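Intradiol ring-cleavage dioxygenase (Streptomyces sp. SirexAA-E, PDB 4ILV) probably uses a bound iron(III) ion to cleave catechol-type aromatic rings between their two hydroxyl-bearing carbons, as a secreted dioxygenase fused to a carbohydrate-binding module. Local coordinates at residues R127-H132 with L147-E152; V133-P138 with F182-A187; D48-T53 with T98-R103; V56-P61 with T115-V120; P35-M40 with D162-M167. One frame throughout, in Å; residues are numbered along the deposited sequence.

Interaction 1. Residues R127-H132 with L147-E152; sequences RTRHIH and LYFPGE. With FE (Fe (III) ion), chain C; EDO (1,2-ethanediol), chain D.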
# COMPACT_ATOMS: atom_id res chain seq x y z
N ARG A 127 10.44 -9.80 -8.91
CA ARG A 127 10.14 -8.66 -8.03
C ARG A 127 10.32 -8.99 -6.56
O ARG A 127 10.01 -10.10 -6.11
CB ARG A 127 8.70 -8.15 -8.25
CG ARG A 127 8.39 -7.70 -9.67
CD ARG A 127 8.04 -6.22 -9.77
NE ARG A 127 8.78 -5.40 -8.82
CZ ARG A 127 8.23 -4.41 -8.13
NH1 ARG A 127 6.95 -4.11 -8.29
NH2 ARG A 127 8.98 -3.71 -7.27
N THR A 128 10.79 -8.01 -5.81
CA THR A 128 10.78 -8.10 -4.37
C THR A 128 9.34 -7.95 -3.87
O THR A 128 8.43 -7.67 -4.66
CB THR A 128 11.68 -7.05 -3.72
OG1 THR A 128 11.86 -7.36 -2.33
CG2 THR A 128 11.06 -5.66 -3.86
N ARG A 129 9.13 -8.13 -2.58
CA ARG A 129 7.79 -8.07 -2.01
C ARG A 129 7.26 -6.61 -1.97
O ARG A 129 7.99 -5.70 -1.57
CB ARG A 129 7.82 -8.66 -0.61
CG ARG A 129 6.49 -9.19 -0.16
CD ARG A 129 6.57 -9.78 1.22
NE ARG A 129 7.69 -10.71 1.36
CZ ARG A 129 7.66 -12.00 1.05
NH1 ARG A 129 6.55 -12.57 0.56
NH2 ARG A 129 8.75 -12.73 1.24
N HIS A 130 6.00 -6.40 -2.35
CA HIS A 130 5.45 -5.04 -2.40
C HIS A 130 3.93 -4.99 -2.37
O HIS A 130 3.27 -5.94 -2.75
CB HIS A 130 5.92 -4.32 -3.68
CG HIS A 130 5.49 -5.01 -4.94
ND1 HIS A 130 6.09 -6.15 -5.41
CD2 HIS A 130 4.48 -4.73 -5.81
CE1 HIS A 130 5.48 -6.55 -6.52
NE2 HIS A 130 4.51 -5.70 -6.79
N ILE A 131 3.40 -3.84 -1.97
CA ILE A 131 1.98 -3.55 -2.09
C ILE A 131 1.83 -2.31 -2.97
O ILE A 131 2.52 -1.31 -2.76
CB ILE A 131 1.38 -3.25 -0.71
CG1 ILE A 131 1.34 -4.53 0.13
CG2 ILE A 131 -0.02 -2.67 -0.85
CD1 ILE A 131 0.91 -4.26 1.59
N HIS A 132 0.94 -2.36 -3.96
CA HIS A 132 0.75 -1.21 -4.83
C HIS A 132 -0.25 -0.22 -4.23
O HIS A 132 -1.19 -0.62 -3.57
CB HIS A 132 0.22 -1.63 -6.19
CG HIS A 132 1.20 -2.42 -7.01
ND1 HIS A 132 2.10 -1.83 -7.86
CD2 HIS A 132 1.38 -3.76 -7.14
CE1 HIS A 132 2.82 -2.76 -8.47
NE2 HIS A 132 2.41 -3.94 -8.04
N LEU A 147 4.78 0.16 -1.85
CA LEU A 147 5.37 0.04 -0.52
C LEU A 147 6.20 -1.23 -0.40
O LEU A 147 5.79 -2.29 -0.88
CB LEU A 147 4.28 0.04 0.55
CG LEU A 147 3.28 1.20 0.47
CD1 LEU A 147 2.24 1.07 1.58
CD2 LEU A 147 3.97 2.57 0.52
N TYR A 148 7.36 -1.12 0.24
CA TYR A 148 8.28 -2.26 0.37
C TYR A 148 8.43 -2.70 1.82
O TYR A 148 8.02 -1.99 2.74
CB TYR A 148 9.65 -1.94 -0.22
CG TYR A 148 9.60 -1.70 -1.71
CD1 TYR A 148 9.49 -2.75 -2.60
CD2 TYR A 148 9.66 -0.41 -2.23
CE1 TYR A 148 9.44 -2.54 -3.96
CE2 TYR A 148 9.61 -0.19 -3.60
CZ TYR A 148 9.49 -1.27 -4.46
OH TYR A 148 9.44 -1.09 -5.82
N PHE A 149 9.02 -3.88 2.00
CA PHE A 149 9.17 -4.53 3.29
C PHE A 149 10.62 -4.56 3.71
O PHE A 149 11.50 -4.82 2.89
CB PHE A 149 8.65 -5.99 3.20
CG PHE A 149 7.17 -6.07 3.02
CD1 PHE A 149 6.35 -6.42 4.07
CD2 PHE A 149 6.59 -5.74 1.80
CE1 PHE A 149 4.97 -6.47 3.92
CE2 PHE A 149 5.21 -5.80 1.63
CZ PHE A 149 4.40 -6.16 2.70
N PRO A 150 10.88 -4.32 5.01
CA PRO A 150 12.25 -4.30 5.52
C PRO A 150 12.84 -5.69 5.56
O PRO A 150 12.15 -6.65 5.90
CB PRO A 150 12.08 -3.76 6.95
CG PRO A 150 10.71 -4.20 7.34
CD PRO A 150 9.89 -4.09 6.08
N GLY A 151 14.12 -5.80 5.20
CA GLY A 151 14.88 -7.01 5.40
C GLY A 151 14.66 -8.10 4.36
O GLY A 151 15.12 -9.22 4.54
N GLU A 152 13.97 -7.77 3.28
CA GLU A 152 13.74 -8.72 2.20
C GLU A 152 14.97 -8.90 1.32
O GLU A 152 15.46 -7.92 0.77
CB GLU A 152 12.58 -8.26 1.34
CG GLU A 152 11.25 -8.35 2.00
CD GLU A 152 10.75 -9.78 2.12
OE1 GLU A 152 9.81 -9.99 2.90
OE2 GLU A 152 11.27 -10.68 1.42
FE FE C . 3.25 -5.98 -8.51
C1 EDO D . 4.78 -5.16 -11.29
O1 EDO D . 4.87 -4.90 -9.88
C2 EDO D . 3.63 -6.13 -11.59
O2 EDO D . 2.49 -5.85 -10.76
O HOH W 1 10.09 -5.41 -0.19
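Ile-131 and Leu-147 form an antiparallel hydrogen-bonded pair. Ile-131 N gives to Leu-147 O at 3.1 Å, and Leu-147 N returns a bond to Ile-131 O. The buried part is closely packed. On the face of the sheet that carries Tyr-148, Thr-128 CG2 lies 3.5 Å from Tyr-148 CE1. On the other face, Ile-131 CD1 reaches Phe-149 CZ. Arg-127 NH2 meets Tyr-148 OH near the plane of the tyrosine ring, but that bond is weak; the hydroxyl also bonds Gln-39. The type II turn 149-152 is more open, with Pro-150 and Gly-151 exposed. Beside it, Arg-129 CD sits over the face of the Phe-149 ring, 4.1 Å from its centroid. A bend at chi3 (-49°) then turns the partly exposed guanidinium side-on to Glu-152. Its NE meets Glu-152 OE1 at 2.7 Å from above the carboxylate plane, while Arg-129 NH2 reaches Glu-152 OE2 at 3.3 Å. A methionine in place of Arg-129 would probably leave the Glu-152 carboxylate without its charged mate. On the metal side, His-130 ND1 gives to Thr-128 O at 2.9 Å, which, with the iron bond at NE2 (2.2 Å), holds the ring's rotation. His-132 NE2 binds the iron too. Arg-127 NH1 holds O1 of an iron-bound ethanediol. With Tyr-95 and Tyr-124, the two histidines complete the two-tyrosine, two-histidine iron(III) site typical of intradiol dioxygenases.

Interaction 2. Residues V133-P138 with F182-A187; sequences VKAQAP and FVLDVA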
# COMPACT_ATOMS: atom_id res chain seq x y z
N VAL A 133 -0.05 1.07 -4.48
CA VAL A 133 -1.00 2.07 -4.02
C VAL A 133 -1.06 3.29 -4.94
O VAL A 133 -0.03 3.79 -5.44
CB VAL A 133 -0.70 2.50 -2.55
CG1 VAL A 133 0.70 3.14 -2.42
CG2 VAL A 133 -1.79 3.47 -2.02
N LYS A 134 -2.27 3.77 -5.19
CA LYS A 134 -2.48 5.07 -5.83
C LYS A 134 -3.09 6.02 -4.81
O LYS A 134 -4.09 5.67 -4.17
CB LYS A 134 -3.41 4.95 -7.04
CG LYS A 134 -2.76 4.31 -8.25
CD LYS A 134 -3.78 4.07 -9.33
CE LYS A 134 -3.13 3.43 -10.54
NZ LYS A 134 -2.38 4.44 -11.33
N ALA A 135 -2.51 7.21 -4.66
CA ALA A 135 -3.00 8.21 -3.72
C ALA A 135 -3.45 9.46 -4.47
O ALA A 135 -2.73 9.96 -5.34
CB ALA A 135 -1.90 8.59 -2.70
N GLN A 136 -4.63 9.97 -4.13
CA GLN A 136 -5.11 11.18 -4.78
C GLN A 136 -5.81 12.09 -3.79
O GLN A 136 -6.86 11.75 -3.26
CB GLN A 136 -6.05 10.85 -5.94
CG GLN A 136 -6.44 12.06 -6.78
CD GLN A 136 -7.37 11.72 -7.92
OE1 GLN A 136 -8.13 10.75 -7.85
NE2 GLN A 136 -7.32 12.51 -8.99
N ALA A 137 -5.19 13.24 -3.55
CA ALA A 137 -5.80 14.31 -2.77
C ALA A 137 -6.90 14.94 -3.62
O ALA A 137 -6.78 15.00 -4.84
CB ALA A 137 -4.75 15.34 -2.39
N PRO A 138 -7.98 15.42 -2.98
CA PRO A 138 -9.12 15.99 -3.70
C PRO A 138 -8.69 17.06 -4.69
O PRO A 138 -8.06 18.05 -4.30
CB PRO A 138 -9.98 16.60 -2.58
CG PRO A 138 -9.09 16.68 -1.39
CD PRO A 138 -8.14 15.54 -1.52
N PHE A 182 2.43 8.82 4.14
CA PHE A 182 2.56 9.46 2.83
C PHE A 182 2.75 10.96 3.02
O PHE A 182 2.18 11.55 3.94
CB PHE A 182 1.31 9.25 1.97
CG PHE A 182 1.02 7.81 1.64
CD1 PHE A 182 0.40 6.98 2.55
CD2 PHE A 182 1.33 7.30 0.38
CE1 PHE A 182 0.11 5.65 2.23
CE2 PHE A 182 1.04 5.97 0.06
CZ PHE A 182 0.44 5.15 0.98
N VAL A 183 3.56 11.56 2.16
CA VAL A 183 3.64 13.02 2.07
C VAL A 183 3.37 13.39 0.62
O VAL A 183 4.12 12.99 -0.27
CB VAL A 183 5.01 13.53 2.51
CG1 VAL A 183 5.08 15.05 2.35
CG2 VAL A 183 5.26 13.14 3.94
N LEU A 184 2.26 14.08 0.38
CA LEU A 184 1.87 14.48 -0.96
C LEU A 184 2.16 15.95 -1.21
O LEU A 184 2.10 16.77 -0.28
CB LEU A 184 0.37 14.24 -1.16
CG LEU A 184 -0.15 12.84 -0.87
CD1 LEU A 184 -1.65 12.79 -1.13
CD2 LEU A 184 0.59 11.82 -1.71
N ASP A 185 2.44 16.29 -2.46
CA ASP A 185 2.73 17.66 -2.86
C ASP A 185 1.45 18.50 -2.91
O ASP A 185 0.93 18.82 -3.98
CB ASP A 185 3.44 17.66 -4.22
CG ASP A 185 4.03 19.00 -4.57
OD1 ASP A 185 4.21 19.27 -5.78
OD2 ASP A 185 4.32 19.79 -3.64
N VAL A 186 0.96 18.86 -1.72
CA VAL A 186 -0.27 19.63 -1.54
C VAL A 186 -0.00 20.78 -0.59
O VAL A 186 0.29 20.56 0.59
CB VAL A 186 -1.39 18.74 -0.95
CG1 VAL A 186 -2.62 19.58 -0.60
CG2 VAL A 186 -1.75 17.61 -1.91
N ALA A 187 -0.15 22.01 -1.09
CA ALA A 187 0.18 23.21 -0.31
C ALA A 187 -0.71 23.39 0.92
O ALA A 187 -1.92 23.16 0.87
CB ALA A 187 0.11 24.44 -1.21
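Val-133 meets Phe-182 from the opposite direction, and the contact is wholly apolar, with no hydrogen bond between the two segments. The one aromatic contact is edge-on. Val-133 CG1 lies in the plane of the Phe-182 ring, 3.8 Å from CE2. It is put there by a chi1 of 62°, which sets CG1 between the backbone N and the carbonyl carbon. Val-133 CG2 also comes near Phe-182 CZ. Phe-180 and Phe-114 meet the Phe-182 ring as well, edge-to-face.

These residues fill the space between two beta sheets. Strand 130-136 belongs to one sheet and strand 175-183 to the other, as in the beta sandwich of intradiol dioxygenases. The touching parts, 133-137 and 182-186, run 29° apart.

The aliphatic contacts follow along the chain. The two Leu-184 methyls are shared: CD2 lies 4.2 Å from Ala-135 CB, and CD1 lies at the same 4.2 Å from Ala-137 CB. Ala-137 CB is also 3.8 Å from Val-186 CG2. Backbone bonding is local. Val-186 N gives to Leu-184 O at 2.8 Å, closing an inverse gamma turn centred on Asp-185. The Asp-185 carboxylate forms a salt bridge with Arg-74.

Interaction 3. Residues D48-T53 with T98-R103; sequences DSPPRT and TGFAFR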
# COMPACT_ATOMS: atom_id res chain seq x y z
N ASP A 48 -11.66 0.73 -10.72
CA ASP A 48 -12.97 0.43 -10.14
C ASP A 48 -12.92 -0.57 -9.00
O ASP A 48 -13.81 -1.41 -8.89
CB ASP A 48 -13.97 -0.02 -11.21
CG ASP A 48 -14.18 1.03 -12.28
OD1 ASP A 48 -14.25 2.23 -11.94
OD2 ASP A 48 -14.28 0.65 -13.47
N SER A 49 -11.90 -0.48 -8.14
CA SER A 49 -11.84 -1.32 -6.95
C SER A 49 -13.01 -0.93 -6.05
O SER A 49 -13.50 0.20 -6.13
CB SER A 49 -10.51 -1.12 -6.19
OG SER A 49 -10.47 0.14 -5.53
N PRO A 50 -13.50 -1.88 -5.23
CA PRO A 50 -14.59 -1.59 -4.29
C PRO A 50 -14.07 -0.78 -3.11
O PRO A 50 -12.88 -0.80 -2.83
CB PRO A 50 -15.01 -2.98 -3.82
CG PRO A 50 -13.76 -3.80 -3.95
CD PRO A 50 -13.06 -3.29 -5.16
N PRO A 51 -14.96 -0.08 -2.40
CA PRO A 51 -14.49 0.57 -1.18
C PRO A 51 -14.43 -0.41 -0.00
O PRO A 51 -15.46 -0.98 0.38
CB PRO A 51 -15.55 1.65 -0.93
CG PRO A 51 -16.81 1.08 -1.55
CD PRO A 51 -16.37 0.24 -2.71
N ARG A 52 -13.23 -0.60 0.54
CA ARG A 52 -13.03 -1.41 1.75
C ARG A 52 -11.64 -1.21 2.33
O ARG A 52 -10.67 -1.08 1.58
CB ARG A 52 -13.24 -2.90 1.44
CG ARG A 52 -12.43 -3.43 0.26
CD ARG A 52 -12.82 -4.90 -0.05
NE ARG A 52 -12.32 -5.34 -1.36
CZ ARG A 52 -12.80 -6.39 -2.04
NH1 ARG A 52 -12.30 -6.72 -3.23
NH2 ARG A 52 -13.81 -7.10 -1.55
N THR A 53 -11.52 -1.25 3.65
CA THR A 53 -10.21 -1.14 4.29
C THR A 53 -9.66 -2.52 4.60
O THR A 53 -8.46 -2.68 4.85
CB THR A 53 -10.29 -0.38 5.59
OG1 THR A 53 -11.22 -1.05 6.44
CG2 THR A 53 -10.74 1.06 5.36
N THR A 98 -9.49 -11.48 -12.90
CA THR A 98 -10.87 -11.73 -13.29
C THR A 98 -11.79 -11.00 -12.31
O THR A 98 -12.81 -10.44 -12.72
CB THR A 98 -11.18 -13.24 -13.39
OG1 THR A 98 -11.33 -13.81 -12.09
CG2 THR A 98 -10.05 -13.95 -14.11
N GLY A 99 -11.44 -11.03 -11.03
CA GLY A 99 -12.18 -10.28 -10.02
C GLY A 99 -11.37 -9.19 -9.32
O GLY A 99 -10.43 -8.63 -9.89
N PHE A 100 -11.73 -8.91 -8.07
CA PHE A 100 -11.09 -7.82 -7.35
C PHE A 100 -10.55 -8.26 -6.00
O PHE A 100 -10.38 -7.43 -5.09
CB PHE A 100 -12.06 -6.64 -7.22
CG PHE A 100 -12.31 -5.91 -8.52
CD1 PHE A 100 -11.60 -4.77 -8.84
CD2 PHE A 100 -13.24 -6.39 -9.42
CE1 PHE A 100 -11.82 -4.11 -10.03
CE2 PHE A 100 -13.47 -5.74 -10.62
CZ PHE A 100 -12.75 -4.59 -10.92
N ALA A 101 -10.27 -9.55 -5.86
CA ALA A 101 -9.62 -9.99 -4.64
C ALA A 101 -8.31 -9.21 -4.45
O ALA A 101 -7.57 -8.97 -5.41
CB ALA A 101 -9.36 -11.49 -4.66
N PHE A 102 -8.04 -8.80 -3.21
CA PHE A 102 -6.85 -8.03 -2.88
C PHE A 102 -6.74 -6.71 -3.61
O PHE A 102 -5.65 -6.22 -3.90
CB PHE A 102 -5.58 -8.87 -3.03
CG PHE A 102 -5.46 -9.90 -1.97
CD1 PHE A 102 -5.05 -9.54 -0.70
CD2 PHE A 102 -5.81 -11.22 -2.22
CE1 PHE A 102 -4.96 -10.48 0.30
CE2 PHE A 102 -5.73 -12.17 -1.21
CZ PHE A 102 -5.30 -11.80 0.05
N ARG A 103 -7.91 -6.15 -3.90
CA ARG A 103 -8.04 -4.80 -4.43
C ARG A 103 -9.09 -4.09 -3.58
O ARG A 103 -10.17 -4.63 -3.33
CB ARG A 103 -8.47 -4.84 -5.90
CG ARG A 103 -7.62 -5.77 -6.77
CD ARG A 103 -8.02 -5.73 -8.23
NE ARG A 103 -7.21 -6.63 -9.05
CZ ARG A 103 -6.04 -6.30 -9.57
NH1 ARG A 103 -5.37 -7.18 -10.32
NH2 ARG A 103 -5.51 -5.09 -9.35
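Ser-49 and Arg-103 bring the two segments closest, with their CA atoms 5.7 Å apart; 48-53 is a loop, and 98-103 makes a type II turn from Phe-100 to Arg-103 as strand 103-107 begins. The main polar link is the Arg-52 side chain. Its chain runs extended from CG to NE and presents the guanidinium side-on to one backbone oxygen. Arg-52 NE gives to Arg-103 O at 3.0 Å, and Arg-52 NH1 gives to the same oxygen at 3.0 Å. The oxygen lies in the guanidinium plane, 2° out of it. The NH1 donor lies in the carbonyl plane; the NE donor is tilted from it. Pro-50 CG lies over one face of this guanidinium, toward its rim, and is also 3.7 Å from Arg-103 O. Next to it, Phe-100 packs on the start of the loop. Its CE1 is 3.5 Å from Asp-48 O, its CD1 3.9 Å from Ser-49 CA, and its CB 4.1 Å from Pro-50 CD. Lys-46 makes a cation-pi contact with the Phe-100 ring. Ser-49 OG turns to Asp-85 and His-105, while the Arg-103 guanidinium bonds Tyr-44 O and Asp-96 O. Across this loop-to-loop contact, a charged group is thus matched with a neutral backbone acceptor and not with a carboxylate. The double grip on one oxygen is likely to restrict rotation of the Arg-52 guanidinium.

Interaction 4. Residues V56-P61 with T115-V120; sequences VTSSTP and TLRTIV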
# COMPACT_ATOMS: atom_id res chain seq x y z
N VAL A 56 -9.17 -9.05 3.65
CA VAL A 56 -9.07 -10.45 4.06
C VAL A 56 -10.05 -10.80 5.15
O VAL A 56 -10.66 -9.92 5.76
CB VAL A 56 -7.67 -10.78 4.59
CG1 VAL A 56 -6.61 -10.44 3.55
CG2 VAL A 56 -7.39 -10.02 5.89
N THR A 57 -10.21 -12.09 5.40
CA THR A 57 -10.93 -12.57 6.56
C THR A 57 -10.00 -13.48 7.37
O THR A 57 -8.82 -13.65 7.02
CB THR A 57 -12.20 -13.37 6.18
OG1 THR A 57 -11.84 -14.72 5.89
CG2 THR A 57 -12.89 -12.76 4.97
N SER A 58 -10.53 -14.06 8.44
CA SER A 58 -9.79 -15.03 9.24
C SER A 58 -9.47 -16.28 8.41
O SER A 58 -8.47 -16.95 8.66
CB SER A 58 -10.62 -15.42 10.46
OG SER A 58 -11.15 -14.26 11.08
N SER A 59 -10.32 -16.56 7.43
CA SER A 59 -10.16 -17.72 6.56
C SER A 59 -9.23 -17.49 5.35
O SER A 59 -8.89 -18.43 4.63
CB SER A 59 -11.53 -18.16 6.08
OG SER A 59 -12.25 -17.02 5.64
N THR A 60 -8.86 -16.24 5.09
CA THR A 60 -7.89 -15.95 4.04
C THR A 60 -6.54 -16.55 4.42
O THR A 60 -6.03 -16.26 5.51
CB THR A 60 -7.72 -14.43 3.87
OG1 THR A 60 -8.98 -13.82 3.57
CG2 THR A 60 -6.71 -14.12 2.76
N PRO A 61 -5.95 -17.36 3.55
CA PRO A 61 -4.61 -17.92 3.82
C PRO A 61 -3.52 -16.84 3.74
O PRO A 61 -3.62 -15.91 2.93
CB PRO A 61 -4.42 -18.94 2.70
CG PRO A 61 -5.32 -18.46 1.60
CD PRO A 61 -6.51 -17.86 2.28
N THR A 115 -5.96 2.78 7.29
CA THR A 115 -5.65 1.44 7.74
C THR A 115 -5.97 0.43 6.66
O THR A 115 -7.00 0.55 5.99
CB THR A 115 -6.46 1.03 8.98
OG1 THR A 115 -6.59 2.14 9.86
CG2 THR A 115 -5.77 -0.10 9.69
N LEU A 116 -5.11 -0.56 6.50
CA LEU A 116 -5.33 -1.62 5.51
C LEU A 116 -5.10 -2.96 6.17
O LEU A 116 -3.99 -3.25 6.60
CB LEU A 116 -4.36 -1.48 4.35
CG LEU A 116 -4.53 -2.56 3.27
CD1 LEU A 116 -5.81 -2.34 2.50
CD2 LEU A 116 -3.35 -2.55 2.34
N ARG A 117 -6.15 -3.76 6.27
CA ARG A 117 -6.00 -5.11 6.81
C ARG A 117 -5.87 -6.09 5.66
O ARG A 117 -6.76 -6.19 4.82
CB ARG A 117 -7.19 -5.50 7.68
CG ARG A 117 -6.99 -6.86 8.33
CD ARG A 117 -8.27 -7.39 8.94
NE ARG A 117 -8.14 -8.79 9.35
CZ ARG A 117 -9.18 -9.58 9.61
NH1 ARG A 117 -10.42 -9.10 9.49
NH2 ARG A 117 -8.99 -10.84 9.98
N THR A 118 -4.77 -6.84 5.63
CA THR A 118 -4.49 -7.67 4.46
C THR A 118 -3.64 -8.87 4.89
O THR A 118 -3.63 -9.22 6.06
CB THR A 118 -3.81 -6.81 3.34
OG1 THR A 118 -3.65 -7.57 2.14
CG2 THR A 118 -2.44 -6.25 3.80
N ILE A 119 -2.97 -9.54 3.95
CA ILE A 119 -1.95 -10.52 4.33
C ILE A 119 -0.65 -10.14 3.64
O ILE A 119 -0.67 -9.34 2.71
CB ILE A 119 -2.35 -12.03 4.03
CG1 ILE A 119 -2.96 -12.19 2.65
CG2 ILE A 119 -3.37 -12.52 5.05
CD1 ILE A 119 -1.98 -12.14 1.49
N VAL A 120 0.46 -10.70 4.09
CA VAL A 120 1.74 -10.36 3.49
C VAL A 120 1.71 -10.88 2.06
O VAL A 120 1.47 -12.06 1.85
CB VAL A 120 2.89 -11.01 4.28
CG1 VAL A 120 4.23 -10.75 3.61
CG2 VAL A 120 2.90 -10.48 5.73
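Val-56 has CG1 opposite the carbonyl carbon (chi1 -56°), while Arg-117 has CG opposite its own backbone N (chi1 -176°) and then runs extended to NE. The two side chains meet at Val-56 CG2, which lies over a face of the guanidinium, 3.7 Å from Arg-117 NE. The other methyl, Val-56 CG1, presses on the strand backbone, 3.6 Å from Thr-118 CA, and reaches Ile-119 CG2 at 4.1 Å. The loop 56-61 thus packs against strand 113-119, an outermost strand of the mixed sheet. The loop is shaped by a type I turn from Thr-57 to Thr-60 and by an ST turn, in which Thr-57 OG1 accepts from Ser-59 N at 2.8 Å. An alanine at Val-56 would probably open a gap beside Ile-119 and leave the Arg-117 guanidinium freer to turn. Farther along, Thr-60 CG2 touches Ile-119 CG1 at 4.2 Å, and Pro-61 O lies 3.8 Å from that same CG1. Phe-102 also packs on both Val-56 and Ile-119.

Interaction 5. Residues P35-M40 with D162-M167; sequences PTPDQM and DPALLM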
# COMPACT_ATOMS: atom_id res chain seq x y z
N PRO A 35 8.67 14.36 -0.37
CA PRO A 35 7.34 13.77 -0.58
C PRO A 35 7.46 12.37 -1.14
O PRO A 35 8.44 12.06 -1.82
CB PRO A 35 6.71 14.69 -1.62
CG PRO A 35 7.86 15.19 -2.40
CD PRO A 35 9.06 15.23 -1.49
N THR A 36 6.46 11.54 -0.87
CA THR A 36 6.48 10.13 -1.27
C THR A 36 6.78 9.95 -2.75
O THR A 36 6.04 10.44 -3.60
CB THR A 36 5.13 9.47 -0.93
OG1 THR A 36 4.82 9.72 0.44
CG2 THR A 36 5.18 7.96 -1.21
N PRO A 37 7.89 9.26 -3.08
CA PRO A 37 8.30 9.05 -4.47
C PRO A 37 7.27 8.23 -5.23
O PRO A 37 6.59 7.39 -4.64
CB PRO A 37 9.60 8.25 -4.34
CG PRO A 37 10.10 8.55 -2.98
CD PRO A 37 8.89 8.73 -2.13
N ASP A 38 7.16 8.47 -6.53
CA ASP A 38 6.23 7.69 -7.35
C ASP A 38 6.93 6.50 -7.99
O ASP A 38 8.15 6.48 -8.12
CB ASP A 38 5.59 8.57 -8.43
CG ASP A 38 6.60 9.18 -9.37
OD1 ASP A 38 7.29 10.14 -8.96
OD2 ASP A 38 6.71 8.69 -10.51
N GLN A 39 6.15 5.50 -8.38
CA GLN A 39 6.68 4.33 -9.09
C GLN A 39 5.66 3.86 -10.12
O GLN A 39 4.52 4.33 -10.14
CB GLN A 39 7.02 3.20 -8.13
CG GLN A 39 8.19 3.50 -7.22
CD GLN A 39 8.91 2.27 -6.73
OE1 GLN A 39 8.30 1.23 -6.51
NE2 GLN A 39 10.23 2.38 -6.58
N MET A 40 6.06 2.94 -10.97
CA MET A 40 5.16 2.48 -12.02
C MET A 40 3.93 1.72 -11.50
O MET A 40 3.93 1.15 -10.40
CB MET A 40 5.93 1.68 -13.08
CG MET A 40 6.73 0.50 -12.56
SD MET A 40 7.58 -0.33 -13.91
CE MET A 40 8.51 1.04 -14.61
N ASP A 162 13.17 0.94 -3.64
CA ASP A 162 13.57 2.26 -3.18
C ASP A 162 13.38 2.33 -1.66
O ASP A 162 12.25 2.27 -1.17
CB ASP A 162 12.70 3.33 -3.85
CG ASP A 162 13.11 4.76 -3.50
OD1 ASP A 162 13.96 4.97 -2.61
OD2 ASP A 162 12.52 5.69 -4.09
N PRO A 163 14.49 2.47 -0.91
CA PRO A 163 14.44 2.53 0.56
C PRO A 163 13.52 3.63 1.09
O PRO A 163 13.04 3.51 2.21
CB PRO A 163 15.89 2.81 0.95
CG PRO A 163 16.53 3.33 -0.29
CD PRO A 163 15.86 2.61 -1.41
N ALA A 164 13.26 4.67 0.30
CA ALA A 164 12.33 5.72 0.73
C ALA A 164 10.89 5.20 0.79
O ALA A 164 10.02 5.80 1.43
CB ALA A 164 12.41 6.94 -0.18
N LEU A 165 10.62 4.07 0.15
CA LEU A 165 9.27 3.51 0.14
C LEU A 165 9.15 2.31 1.08
O LEU A 165 8.16 1.55 1.01
CB LEU A 165 8.87 3.14 -1.29
CG LEU A 165 8.79 4.34 -2.23
CD1 LEU A 165 8.76 3.90 -3.68
CD2 LEU A 165 7.57 5.19 -1.93
N LEU A 166 10.13 2.14 1.97
CA LEU A 166 10.07 1.08 2.99
C LEU A 166 9.05 1.42 4.06
O LEU A 166 9.00 2.54 4.56
CB LEU A 166 11.43 0.87 3.64
CG LEU A 166 12.44 -0.07 2.97
CD1 LEU A 166 13.82 0.07 3.62
CD2 LEU A 166 11.97 -1.53 3.02
N MET A 167 8.21 0.46 4.40
CA MET A 167 7.40 0.50 5.61
C MET A 167 8.28 0.12 6.79
O MET A 167 9.30 -0.56 6.61
CB MET A 167 6.28 -0.55 5.53
CG MET A 167 5.26 -0.30 4.43
SD MET A 167 3.98 -1.57 4.39
CE MET A 167 4.89 -2.93 3.65
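Pro-37 and Leu-165 have the nearest CA atoms, 7.3 Å apart; 35-40 has no regular structure, while 162-167 holds a short 3-10 segment at 163-164. No hydrogen bond joins the two segments. Leu-165 is the central side chain, and its two methyls go to different partners. CD2 meets Thr-36 CG2 at 3.7 Å and Pro-37 CD at 3.8 Å. Leu-165 CD1 lies over the flat of the Gln-39 amide, 3.5 Å from Gln-39 CD. Pro-37 and Leu-165 lie alongside, pointing opposite ways.

Just before Leu-165, Asp-162 makes an Asx turn. Asp-162 OD1 accepts from Ala-164 N at 3.0 Å, with the donor above the carboxylate plane. The Asp-162 CG is placed for this opposite its backbone N (chi1 -176°). The same carboxylate reaches the proline through its other oxygen, OD2, which is 3.9 Å from Pro-37 CB. Ala-164 CB adds a contact with Pro-37 CG at 4.0 Å. In the fold, the loop 35-40, near the start of the modelled chain, and the loop before strand 168-172 meet beside strand 143-148.

The polar ends bond elsewhere. Bonds from Gln-39 OE1 to Tyr-148 and from Gln-39 NE2 to Leu-160 O hold the amide while the Leu-165 methyl sits on its face. Thr-36 OG1 bonds Val-183 N.

In the fold
Interactions 1 and 2 share strand 130-136 but lie on opposite sides of the chain's centre, about 20 Å apart between centres. Interaction 1 joins two neighbouring strands of the antiparallel sheet. Interaction 2 leads from that sheet to the mixed one. Interaction 5 encloses interactions 1, 3 and 4 along the chain, while interaction 2 crosses it. Its centre is about 11 Å from that of interaction 1, and it touches both interaction 1 and interaction 2. Interactions 3 and 4 alternate along the chain and touch through Phe-102 and Ile-119. Val-120 meets Arg-129, tying interaction 4 to interaction 1. The loops thus connect back to the sheet carrying the iron-binding histidines.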